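Long-range contact in polyketide biosynthesis cytochrome P450 PksS (Bacillus subtilis, PDB 4YZR), which is a haem-dependent monooxygenase of bacillaene biosynthesis that acts on the polyketide dihydrobacillaene: residues H7-S19 / I385-E397. Sequence-based numbering, arbitrary orientation.
Sequences HPHGKEFHHNPFS and IQWRKNVFLRGLE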
ATOM      1  N   HIS A   7      18.988  -1.021 -11.039  1.00 15.70           N
ATOM      2  CA  HIS A   7      18.288  -0.177 -11.906  1.00 16.26           C
ATOM      3  C   HIS A   7      16.785  -0.275 -11.719  1.00 15.41           C
ATOM      4  O   HIS A   7      16.085  -0.984 -12.444  1.00 14.04           O
ATOM      5  CB  HIS A   7      18.576  -0.536 -13.393  1.00 18.98           C
ATOM      6  CG  HIS A   7      20.000  -0.331 -13.793  1.00 25.44           C
ATOM      7  ND1 HIS A   7      20.625   0.881 -13.670  1.00 34.72           N
ATOM      8  CD2 HIS A   7      20.960  -1.211 -14.149  1.00 32.07           C
ATOM      9  CE1 HIS A   7      21.890   0.780 -14.040  1.00 34.82           C
ATOM     10  NE2 HIS A   7      22.128  -0.485 -14.313  1.00 34.99           N
ATOM     11  N   PRO A   8      16.280   0.472 -10.743  1.00 14.77           N
ATOM     12  CA  PRO A   8      14.848   0.277 -10.452  1.00 15.30           C
ATOM     13  C   PRO A   8      13.940   0.727 -11.565  1.00 16.56           C
ATOM     14  O   PRO A   8      12.840   0.305 -11.663  1.00 15.73           O
ATOM     15  CB  PRO A   8      14.598   1.204  -9.211  1.00 17.22           C
ATOM     16  CG  PRO A   8      15.731   2.159  -9.212  1.00 17.89           C
ATOM     17  CD  PRO A   8      16.946   1.364  -9.760  1.00 17.50           C
ATOM     18  N   HIS A   9      14.403   1.611 -12.495  1.00 13.89           N
ATOM     19  CA  HIS A   9      13.639   2.034 -13.647  1.00 16.13           C
ATOM     20  C   HIS A   9      13.969   1.178 -14.853  1.00 14.35           C
ATOM     21  O   HIS A   9      13.472   1.522 -15.937  1.00 17.41           O
ATOM     22  CB  HIS A   9      13.936   3.501 -13.934  1.00 16.60           C
ATOM     23  CG  HIS A   9      13.467   4.375 -12.838  1.00 19.94           C
ATOM     24  ND1 HIS A   9      12.122   4.531 -12.582  1.00 18.95           N
ATOM     25  CD2 HIS A   9      14.134   5.131 -11.934  1.00 23.14           C
ATOM     26  CE1 HIS A   9      11.982   5.393 -11.577  1.00 23.27           C
ATOM     27  NE2 HIS A   9      13.171   5.744 -11.156  1.00 25.20           N
ATOM     28  N   GLY A  10      14.696   0.129 -14.746  1.00 12.80           N
ATOM     29  CA  GLY A  10      15.084  -0.753 -15.880  1.00 14.21           C
ATOM     30  C   GLY A  10      14.142  -1.845 -16.220  1.00 15.22           C
ATOM     31  O   GLY A  10      13.096  -2.123 -15.500  1.00 14.89           O
ATOM     32  N   LYS A  11      14.437  -2.588 -17.274  1.00 13.06           N
ATOM     33  CA  LYS A  11      13.504  -3.539 -17.760  1.00 12.76           C
ATOM     34  C   LYS A  11      13.356  -4.746 -16.765  1.00 12.79           C
ATOM     35  O   LYS A  11      12.252  -5.251 -16.645  1.00 12.79           O
ATOM     36  CB  LYS A  11      13.995  -4.041 -19.159  1.00 14.34           C
ATOM     37  CG  LYS A  11      13.033  -4.945 -19.852  1.00 15.48           C
ATOM     38  CD  LYS A  11      13.320  -5.200 -21.338  1.00 19.00           C
ATOM     39  CE  LYS A  11      12.171  -5.917 -21.965  1.00 19.70           C
ATOM     40  NZ  LYS A  11      12.266  -5.982 -23.452  1.00 24.52           N
ATOM     41  N   GLU A  12      14.456  -5.219 -16.271  1.00 13.36           N
ATOM     42  CA  GLU A  12      14.406  -6.462 -15.414  1.00 14.14           C
ATOM     43  C   GLU A  12      13.537  -6.218 -14.146  1.00 12.37           C
ATOM     44  O   GLU A  12      12.738  -7.055 -13.823  1.00 13.88           O
ATOM     45  CB  GLU A  12      15.780  -6.863 -15.004  1.00 18.66           C
ATOM     46  CG  GLU A  12      16.722  -7.524 -15.985  1.00 27.97           C
ATOM     47  CD  GLU A  12      17.822  -8.316 -15.236  1.00 43.06           C
ATOM     48  OE1 GLU A  12      17.688  -8.575 -13.986  1.00 40.59           O
ATOM     49  OE2 GLU A  12      18.828  -8.702 -15.880  1.00 57.83           O
ATOM     50  N   PHE A  13      13.703  -5.046 -13.566  1.00 12.03           N
ATOM     51  CA  PHE A  13      12.893  -4.713 -12.341  1.00 12.02           C
ATOM     52  C   PHE A  13      11.470  -4.603 -12.667  1.00 13.20           C
ATOM     53  O   PHE A  13      10.581  -5.026 -11.875  1.00 13.53           O
ATOM     54  CB  PHE A  13      13.425  -3.492 -11.671  1.00 13.15           C
ATOM     55  CG  PHE A  13      12.890  -3.261 -10.262  1.00 11.97           C
ATOM     56  CD1 PHE A  13      13.402  -3.933  -9.214  1.00 13.50           C
ATOM     57  CD2 PHE A  13      11.830  -2.441 -10.076  1.00 14.04           C
ATOM     58  CE1 PHE A  13      12.907  -3.699  -7.942  1.00 13.32           C
ATOM     59  CE2 PHE A  13      11.345  -2.215  -8.769  1.00 14.81           C
ATOM     60  CZ  PHE A  13      11.947  -2.832  -7.771  1.00 14.03           C
ATOM     61  N   HIS A  14      11.093  -4.073 -13.834  1.00 11.63           N
ATOM     62  CA  HIS A  14       9.724  -4.039 -14.246  1.00 11.51           C
ATOM     63  C   HIS A  14       9.143  -5.419 -14.585  1.00 12.06           C
ATOM     64  O   HIS A  14       7.975  -5.732 -14.306  1.00 14.48           O
ATOM     65  CB  HIS A  14       9.515  -3.091 -15.494  1.00 11.55           C
ATOM     66  CG  HIS A  14       8.115  -3.059 -15.902  1.00 12.45           C
ATOM     67  ND1 HIS A  14       7.177  -2.426 -15.137  1.00 14.06           N
ATOM     68  CD2 HIS A  14       7.428  -3.668 -16.894  1.00 14.98           C
ATOM     69  CE1 HIS A  14       5.976  -2.600 -15.665  1.00 14.63           C
ATOM     70  NE2 HIS A  14       6.094  -3.309 -16.736  1.00 16.63           N
ATOM     71  N   HIS A  15       9.967  -6.283 -15.114  1.00 11.46           N
ATOM     72  CA  HIS A  15       9.508  -7.604 -15.456  1.00 13.38           C
ATOM     73  C   HIS A  15       9.200  -8.444 -14.211  1.00 11.90           C
ATOM     74  O   HIS A  15       8.230  -9.091 -14.140  1.00 13.06           O
ATOM     75  CB  HIS A  15      10.537  -8.312 -16.325  1.00 15.02           C
ATOM     76  CG  HIS A  15      10.134  -9.692 -16.676  1.00 18.57           C
ATOM     77  ND1 HIS A  15      10.720 -10.791 -16.110  1.00 27.85           N
ATOM     78  CD2 HIS A  15       9.137 -10.152 -17.451  1.00 24.82           C
ATOM     79  CE1 HIS A  15      10.137 -11.879 -16.571  1.00 26.15           C
ATOM     80  NE2 HIS A  15       9.179 -11.520 -17.391  1.00 28.29           N
ATOM     81  N   ASN A  16      10.098  -8.364 -13.252  1.00 12.22           N
ATOM     82  CA  ASN A  16       9.938  -9.143 -11.967  1.00 12.91           C
ATOM     83  C   ASN A  16      10.842  -8.535 -10.937  1.00 11.69           C
ATOM     84  O   ASN A  16      12.001  -8.884 -10.831  1.00 11.87           O
ATOM     85  CB  ASN A  16      10.225 -10.628 -12.225  1.00 13.74           C
ATOM     86  CG  ASN A  16       9.908 -11.462 -11.025  1.00 17.18           C
ATOM     87  OD1 ASN A  16       9.804 -10.930  -9.953  1.00 15.97           O
ATOM     88  ND2 ASN A  16       9.896 -12.748 -11.151  1.00 21.12           N
ATOM     89  N   PRO A  17      10.259  -7.698 -10.082  1.00 10.70           N
ATOM     90  CA  PRO A  17      11.130  -7.076  -9.082  1.00 11.50           C
ATOM     91  C   PRO A  17      11.594  -8.064  -7.968  1.00 11.09           C
ATOM     92  O   PRO A  17      12.632  -7.852  -7.382  1.00 11.93           O
ATOM     93  CB  PRO A  17      10.257  -5.943  -8.533  1.00 11.30           C
ATOM     94  CG  PRO A  17       8.916  -6.433  -8.766  1.00 11.70           C
ATOM     95  CD  PRO A  17       8.949  -7.102 -10.082  1.00 12.47           C
ATOM     96  N   PHE A  18      10.816  -9.102  -7.826  1.00 12.22           N
ATOM     97  CA  PHE A  18      11.137 -10.105  -6.807  1.00 12.42           C
ATOM     98  C   PHE A  18      12.405 -10.804  -7.186  1.00 13.14           C
ATOM     99  O   PHE A  18      13.280 -11.075  -6.365  1.00 13.16           O
ATOM    100  CB  PHE A  18      10.034 -11.059  -6.575  1.00 12.78           C
ATOM    101  CG  PHE A  18       8.795 -10.375  -6.153  1.00 11.81           C
ATOM    102  CD1 PHE A  18       7.836  -9.896  -7.020  1.00 12.39           C
ATOM    103  CD2 PHE A  18       8.587 -10.154  -4.770  1.00 13.96           C
ATOM    104  CE1 PHE A  18       6.736  -9.224  -6.552  1.00 14.03           C
ATOM    105  CE2 PHE A  18       7.433  -9.488  -4.333  1.00 13.97           C
ATOM    106  CZ  PHE A  18       6.528  -9.024  -5.190  1.00 14.07           C
ATOM    107  N   SER A  19      12.564 -11.069  -8.494  1.00 14.84           N
ATOM    108  CA  SER A  19      13.784 -11.804  -8.877  0.50 14.45           C
ATOM    109  C   SER A  19      15.012 -10.866  -8.837  1.00 15.53           C
ATOM    110  O   SER A  19      16.076 -11.293  -8.419  1.00 16.42           O
ATOM    111  CB  SER A  19      13.676 -12.512 -10.248  0.50 15.14           C
ATOM    112  OG  SER A  19      14.917 -12.696 -10.885  0.50 18.73           O
ATOM    113  N   ILE A 385       1.111 -10.790 -19.079  1.00 18.53           N
ATOM    114  CA  ILE A 385       0.559 -10.112 -17.881  1.00 17.40           C
ATOM    115  C   ILE A 385       1.127  -8.713 -17.899  1.00 15.58           C
ATOM    116  O   ILE A 385       2.336  -8.526 -18.114  1.00 18.48           O
ATOM    117  CB  ILE A 385       0.936 -10.841 -16.614  1.00 17.06           C
ATOM    118  CG1 ILE A 385       0.147 -12.175 -16.532  1.00 21.41           C
ATOM    119  CG2 ILE A 385       0.599  -9.964 -15.365  1.00 19.30           C
ATOM    120  CD1 ILE A 385       0.410 -13.130 -15.428  1.00 25.62           C
ATOM    121  N   GLN A 386       0.295  -7.727 -17.673  1.00 14.71           N
ATOM    122  CA  GLN A 386       0.642  -6.315 -17.804  1.00 15.58           C
ATOM    123  C   GLN A 386       0.696  -5.691 -16.396  1.00 14.09           C
ATOM    124  O   GLN A 386      -0.321  -5.533 -15.723  1.00 13.75           O
ATOM    125  CB  GLN A 386      -0.325  -5.535 -18.646  1.00 19.53           C
ATOM    126  CG  GLN A 386      -0.555  -6.115 -20.074  1.00 23.66           C
ATOM    127  CD  GLN A 386       0.728  -6.177 -20.843  1.00 31.97           C
ATOM    128  OE1 GLN A 386       1.117  -7.228 -21.337  1.00 41.25           O
ATOM    129  NE2 GLN A 386       1.459  -5.087 -20.851  1.00 37.78           N
ATOM    130  N   TRP A 387       1.851  -5.225 -16.075  1.00 12.58           N
ATOM    131  CA  TRP A 387       2.111  -4.557 -14.826  1.00 11.57           C
ATOM    132  C   TRP A 387       2.231  -3.054 -15.006  1.00 12.99           C
ATOM    133  O   TRP A 387       2.789  -2.587 -16.054  1.00 14.02           O
ATOM    134  CB  TRP A 387       3.415  -5.059 -14.214  1.00 12.39           C
ATOM    135  CG  TRP A 387       3.338  -6.430 -13.778  1.00 12.21           C
ATOM    136  CD1 TRP A 387       3.701  -7.537 -14.476  1.00 14.39           C
ATOM    137  CD2 TRP A 387       2.776  -6.927 -12.546  1.00 12.34           C
ATOM    138  NE1 TRP A 387       3.411  -8.673 -13.762  1.00 14.78           N
ATOM    139  CE2 TRP A 387       2.887  -8.333 -12.564  1.00 12.23           C
ATOM    140  CE3 TRP A 387       2.281  -6.317 -11.402  1.00 11.41           C
ATOM    141  CZ2 TRP A 387       2.434  -9.116 -11.493  1.00 12.09           C
ATOM    142  CZ3 TRP A 387       1.826  -7.092 -10.370  1.00 12.61           C
ATOM    143  CH2 TRP A 387       1.835  -8.424 -10.467  1.00 13.54           C
ATOM    144  N   ARG A 388       1.771  -2.237 -14.075  1.00 12.46           N
ATOM    145  CA  ARG A 388       1.946  -0.785 -14.125  1.00 12.83           C
ATOM    146  C   ARG A 388       3.413  -0.431 -13.895  1.00 13.62           C
ATOM    147  O   ARG A 388       4.175  -1.166 -13.281  1.00 14.60           O
ATOM    148  CB  ARG A 388       1.144  -0.135 -13.047  1.00 14.84           C
ATOM    149  CG  ARG A 388      -0.345  -0.338 -13.334  1.00 17.96           C
ATOM    150  CD  ARG A 388      -1.224   0.122 -12.214  1.00 25.20           C
ATOM    151  NE  ARG A 388      -1.332   1.568 -12.124  1.00 29.34           N
ATOM    152  CZ  ARG A 388      -2.162   2.178 -11.275  1.00 34.12           C
ATOM    153  NH1 ARG A 388      -2.890   1.498 -10.381  1.00 35.86           N
ATOM    154  NH2 ARG A 388      -2.215   3.498 -11.271  1.00 40.46           N
ATOM    155  N   LYS A 389       3.881   0.684 -14.476  1.00 13.35           N
ATOM    156  CA  LYS A 389       5.174   1.204 -14.245  1.00 14.68           C
ATOM    157  C   LYS A 389       5.146   1.947 -12.939  1.00 16.95           C
ATOM    158  O   LYS A 389       4.571   2.983 -12.823  1.00 18.10           O
ATOM    159  CB  LYS A 389       5.505   2.134 -15.377  1.00 17.68           C
ATOM    160  CG  LYS A 389       6.948   2.700 -15.356  1.00 21.16           C
ATOM    161  CD  LYS A 389       7.171   3.816 -16.435  1.00 22.56           C
ATOM    162  CE  LYS A 389       8.561   4.447 -16.352  1.00 26.47           C
ATOM    163  NZ  LYS A 389       9.673   3.456 -16.182  1.00 32.26           N
ATOM    164  N   ASN A 390       5.732   1.387 -11.959  1.00 17.63           N
ATOM    165  CA  ASN A 390       5.865   2.009 -10.625  1.00 16.43           C
ATOM    166  C   ASN A 390       6.946   1.213  -9.950  1.00 15.77           C
ATOM    167  O   ASN A 390       6.675  -0.026  -9.809  1.00 19.02           O
ATOM    168  CB  ASN A 390       4.539   1.995  -9.851  1.00 17.76           C
ATOM    169  CG  ASN A 390       4.574   2.842  -8.566  1.00 15.88           C
ATOM    170  OD1 ASN A 390       5.509   2.806  -7.762  1.00 17.44           O
ATOM    171  ND2 ASN A 390       3.568   3.679  -8.437  1.00 21.15           N
ATOM    172  N   VAL A 391       7.965   1.884  -9.468  1.00 15.68           N
ATOM    173  CA  VAL A 391       9.142   1.315  -8.801  1.00 19.47           C
ATOM    174  C   VAL A 391       8.694   0.645  -7.440  1.00 14.69           C
ATOM    175  O   VAL A 391       9.266  -0.391  -7.072  1.00 15.73           O
ATOM    176  CB  VAL A 391      10.189   2.520  -8.416  1.00 20.05           C
ATOM    177  CG1 VAL A 391      11.251   2.101  -7.440  1.00 25.99           C
ATOM    178  CG2 VAL A 391      10.791   3.218  -9.628  1.00 24.43           C
ATOM    179  N   PHE A 392       7.877   1.344  -6.701  1.00 11.99           N
ATOM    180  CA  PHE A 392       7.625   1.024  -5.310  1.00 11.04           C
ATOM    181  C   PHE A 392       6.411   0.203  -5.194  1.00 10.29           C
ATOM    182  O   PHE A 392       6.355  -0.642  -4.250  1.00 11.30           O
ATOM    183  CB  PHE A 392       7.506   2.310  -4.504  1.00 12.33           C
ATOM    184  CG  PHE A 392       8.744   3.148  -4.520  1.00 14.91           C
ATOM    185  CD1 PHE A 392       9.848   2.809  -3.736  1.00 15.11           C
ATOM    186  CD2 PHE A 392       8.847   4.191  -5.341  1.00 17.59           C
ATOM    187  CE1 PHE A 392      10.997   3.580  -3.762  1.00 17.99           C
ATOM    188  CE2 PHE A 392      10.016   4.984  -5.391  1.00 18.88           C
ATOM    189  CZ  PHE A 392      11.069   4.616  -4.625  1.00 19.00           C
ATOM    190  N   LEU A 393       5.376   0.462  -5.928  1.00 11.11           N
ATOM    191  CA  LEU A 393       4.079  -0.226  -5.840  1.00 11.53           C
ATOM    192  C   LEU A 393       3.897  -1.227  -6.950  1.00 13.02           C
ATOM    193  O   LEU A 393       3.694  -0.751  -8.160  1.00 16.83           O
ATOM    194  CB  LEU A 393       2.990   0.792  -5.882  1.00 13.55           C
ATOM    195  CG  LEU A 393       3.100   2.035  -4.993  1.00 14.78           C
ATOM    196  CD1 LEU A 393       1.915   3.022  -5.177  1.00 18.18           C
ATOM    197  CD2 LEU A 393       3.329   1.594  -3.560  1.00 14.37           C
ATOM    198  N   ARG A 394       3.818  -2.488  -6.676  1.00 10.46           N
ATOM    199  CA  ARG A 394       3.768  -3.554  -7.659  1.00  9.90           C
ATOM    200  C   ARG A 394       2.333  -3.881  -7.927  1.00 10.49           C
ATOM    201  O   ARG A 394       1.684  -4.542  -7.130  1.00 11.77           O
ATOM    202  CB  ARG A 394       4.590  -4.712  -7.206  1.00 10.55           C
ATOM    203  CG  ARG A 394       4.738  -5.865  -8.168  1.00 11.52           C
ATOM    204  CD  ARG A 394       5.213  -5.406  -9.491  1.00 11.42           C
ATOM    205  NE  ARG A 394       5.510  -6.517 -10.351  1.00 11.85           N
ATOM    206  CZ  ARG A 394       6.041  -6.370 -11.587  1.00 12.07           C
ATOM    207  NH1 ARG A 394       6.337  -5.159 -12.027  1.00 13.19           N
ATOM    208  NH2 ARG A 394       6.305  -7.461 -12.282  1.00 13.47           N
ATOM    209  N   GLY A 395       1.815  -3.430  -9.053  1.00 10.47           N
ATOM    210  CA  GLY A 395       0.386  -3.524  -9.349  1.00 10.10           C
ATOM    211  C   GLY A 395       0.081  -3.807 -10.811  1.00 10.24           C
ATOM    212  O   GLY A 395       0.773  -3.327 -11.691  1.00 10.95           O
ATOM    213  N   LEU A 396      -1.003  -4.522 -11.011  1.00 10.86           N
ATOM    214  CA  LEU A 396      -1.438  -4.903 -12.371  1.00 10.60           C
ATOM    215  C   LEU A 396      -2.143  -3.802 -13.053  1.00 10.85           C
ATOM    216  O   LEU A 396      -2.904  -3.076 -12.476  1.00 11.90           O
ATOM    217  CB  LEU A 396      -2.354  -6.119 -12.235  1.00 10.51           C
ATOM    218  CG  LEU A 396      -1.697  -7.384 -11.834  1.00 10.64           C
ATOM    219  CD1 LEU A 396      -2.662  -8.369 -11.178  1.00 12.00           C
ATOM    220  CD2 LEU A 396      -0.876  -8.044 -12.917  1.00 12.18           C
ATOM    221  N   GLU A 397      -1.941  -3.735 -14.370  1.00 12.50           N
ATOM    222  CA  GLU A 397      -2.790  -2.870 -15.183  1.00 14.34           C
ATOM    223  C   GLU A 397      -4.158  -3.479 -15.482  1.00 13.10           C
ATOM    224  O   GLU A 397      -5.131  -2.775 -15.479  1.00 15.50           O
ATOM    225  CB  GLU A 397      -2.006  -2.635 -16.509  1.00 20.19           C
ATOM    226  CG  GLU A 397      -2.506  -1.713 -17.586  1.00 28.29           C
ATOM    227  CD  GLU A 397      -1.440  -1.683 -18.728  1.00 35.72           C
ATOM    228  OE1 GLU A 397      -1.573  -2.375 -19.778  1.00 42.05           O
ATOM    229  OE2 GLU A 397      -0.368  -1.037 -18.541  1.00 44.21           O
TER
HETATM  230  O   HOH W   1       9.896   3.340 -13.590  1.00 23.73           O
HETATM  231  O   HOH W   2       7.785  -0.952 -12.740  1.00 17.74           O
HETATM  232  O   HOH W   3       4.285  -5.181 -17.874  1.00 19.91           O
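The turn and short helix around Pro8 and His14 run beside the loop of Val391 and Lys389, with Pro8 CA 6.0 Å from Val391 CA and His14 CA 6.9 Å from Lys389 CA. How one arginine can tie a chain terminus to a distant loop is illustrated by Arg394. Its CG lies anti to the backbone N, and a bend at chi2 (53°) carries the guanidinium to the C-terminal end of helix 11-15. There NH1 donates to His14 O at 2.9 Å, close to the guanidinium plane, while NH2 adds weak bonds to the carbonyls of His14 and His15. The flat group is held between two covers: Pro17 CD sits 3.3 Å above one face and Trp387 CD2, from the same loop, 3.4 Å above the opposite one. The near-planar bond to His14 O and this packing would together limit its rotation. The His14 ring turns its CE1 edge to the carbonyls of Trp387 and Arg388, and both ring nitrogens reach the loop through water: ND1 to Asn390 N, NE2 to Trp387 N. A third water joins His9 ND1 to Lys389 NZ. Farther along, Phe13 presents CE2, at the ring edge, to Val391 O at 3.2 Å, and Pro8 CB packs on Val391 CG1 at 3.9 Å. Asn390 OD1 shapes the loop itself, accepting from Phe392 N, an Asx turn, and from Leu393 N, which extends it to an Asx motif. Trp387 also touches helix 228-259. The contact joins helices 11-15 and 17-27 to the loop between strands 377-378 and 400-402, a structural junction of the cytochrome P450 fold away from the haem iron site.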